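Side-chain contact in Hcp protein (Burkholderia pseudomallei K96243, PDB 3WX6), which forms hexameric rings and probably builds the tube of the type VI secretion system in this bacterium: residues E47-T50 and P51-A55. Residues are numbered along the deposited sequence; the frame is centred on the assembly and turned at random.
Sequences EGLT and PAAAA
Thr50 is the N-cap of the short helix 51-54, and its carbonyl O accepts a hydrogen bond from Ala54 N at 3.2 Å. Ala53 N also reaches Thr50 O, at 2.9 Å, but the N-H points poorly at it and the bond is weak. The side chain of Thr50 adds the capping bond. With chi1 at 59°, its OG1 is tucked back over its own backbone, which turns the hydroxyl toward the first turn of the helix. There OG1 accepts from Ala53 N at 3.5 Å, again weakly. Ala53 N is thus shared between two oxygens of one residue. Pro51 follows as the first helical residue, a place where its lack of an N-H costs no helix bond. Leu49 supplies the apolar part of the contact. With chi1 at -167°, its side chain extends away from its own N and lays its two methyls against the helix. The two methyls divide the work: CD1 meets Ala53 CB at 3.7 Å, and CD2 meets Ala54 CB at 3.6 Å. The contact lies at the surface, on the connection between the antiparallel strands 36-40 and 56-63. Met41, Pro42 and Leu45 of the same connection touch the helix, through Pro51 and Ala54. Arg79 of a second subunit packs on Pro51. The chain leaves the helical turn at Ala55 and enters strand 56-63 just after it.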
loop_
_atom_site.group_PDB
_atom_site.type_symbol
_atom_site.label_atom_id
_atom_site.label_comp_id
_atom_site.label_asym_id
_atom_site.label_seq_id
_atom_site.Cartn_x
_atom_site.Cartn_y
_atom_site.Cartn_z
ATOM N N GLU A 47 33.578 -4.247 20.259
ATOM C CA GLU A 47 34.650 -4.168 21.251
ATOM C C GLU A 47 35.371 -2.825 21.208
ATOM O O GLU A 47 35.896 -2.421 20.164
ATOM C CB GLU A 47 35.658 -5.306 21.040
ATOM C CG GLU A 47 36.709 -5.465 22.142
ATOM C CD GLU A 47 36.152 -5.862 23.494
ATOM O OE1 GLU A 47 34.973 -6.269 23.574
ATOM O OE2 GLU A 47 36.907 -5.767 24.489
ATOM N N GLY A 48 35.389 -2.136 22.346
ATOM C CA GLY A 48 36.055 -0.849 22.460
ATOM C C GLY A 48 35.281 0.353 21.948
ATOM O O GLY A 48 35.813 1.461 21.904
ATOM N N LEU A 49 34.029 0.137 21.554
ATOM C CA LEU A 49 33.179 1.211 21.047
ATOM C C LEU A 49 32.297 1.825 22.134
ATOM O O LEU A 49 31.706 1.109 22.943
ATOM C CB LEU A 49 32.303 0.692 19.901
ATOM C CG LEU A 49 31.593 1.755 19.056
ATOM C CD1 LEU A 49 32.595 2.648 18.328
ATOM C CD2 LEU A 49 30.628 1.112 18.077
ATOM N N THR A 50 32.219 3.152 22.144
ATOM C CA THR A 50 31.334 3.865 23.055
ATOM C C THR A 50 29.894 3.735 22.583
ATOM O O THR A 50 29.631 3.819 21.382
ATOM C CB THR A 50 31.695 5.360 23.153
ATOM O OG1 THR A 50 31.609 5.964 21.854
ATOM C CG2 THR A 50 33.110 5.521 23.694
ATOM N N PRO A 51 28.958 3.511 23.522
ATOM C CA PRO A 51 27.528 3.406 23.211
ATOM C C PRO A 51 27.026 4.526 22.311
ATOM O O PRO A 51 26.198 4.269 21.436
ATOM C CB PRO A 51 26.869 3.473 24.587
ATOM C CG PRO A 51 27.863 2.825 25.475
ATOM C CD PRO A 51 29.216 3.253 24.950
ATOM N N ALA A 52 27.505 5.745 22.534
ATOM C CA ALA A 52 27.112 6.879 21.708
ATOM C C ALA A 52 27.493 6.709 20.237
ATOM O O ALA A 52 26.727 7.074 19.345
ATOM C CB ALA A 52 27.723 8.152 22.253
ATOM N N ALA A 53 28.673 6.150 19.985
ATOM C CA ALA A 53 29.149 5.992 18.616
ATOM C C ALA A 53 28.398 4.881 17.899
ATOM O O ALA A 53 28.268 4.907 16.678
ATOM C CB ALA A 53 30.640 5.720 18.603
ATOM N N ALA A 54 27.913 3.903 18.658
ATOM C CA ALA A 54 27.149 2.800 18.084
ATOM C C ALA A 54 25.718 3.229 17.814
ATOM O O ALA A 54 25.056 2.697 16.927
ATOM C CB ALA A 54 27.173 1.595 19.001
ATOM N N ALA A 55 25.240 4.187 18.597
ATOM C CA ALA A 55 23.855 4.609 18.494
ATOM C C ALA A 55 23.678 5.684 17.431
ATOM O O ALA A 55 24.643 6.295 16.966
ATOM C CB ALA A 55 23.357 5.107 19.834
#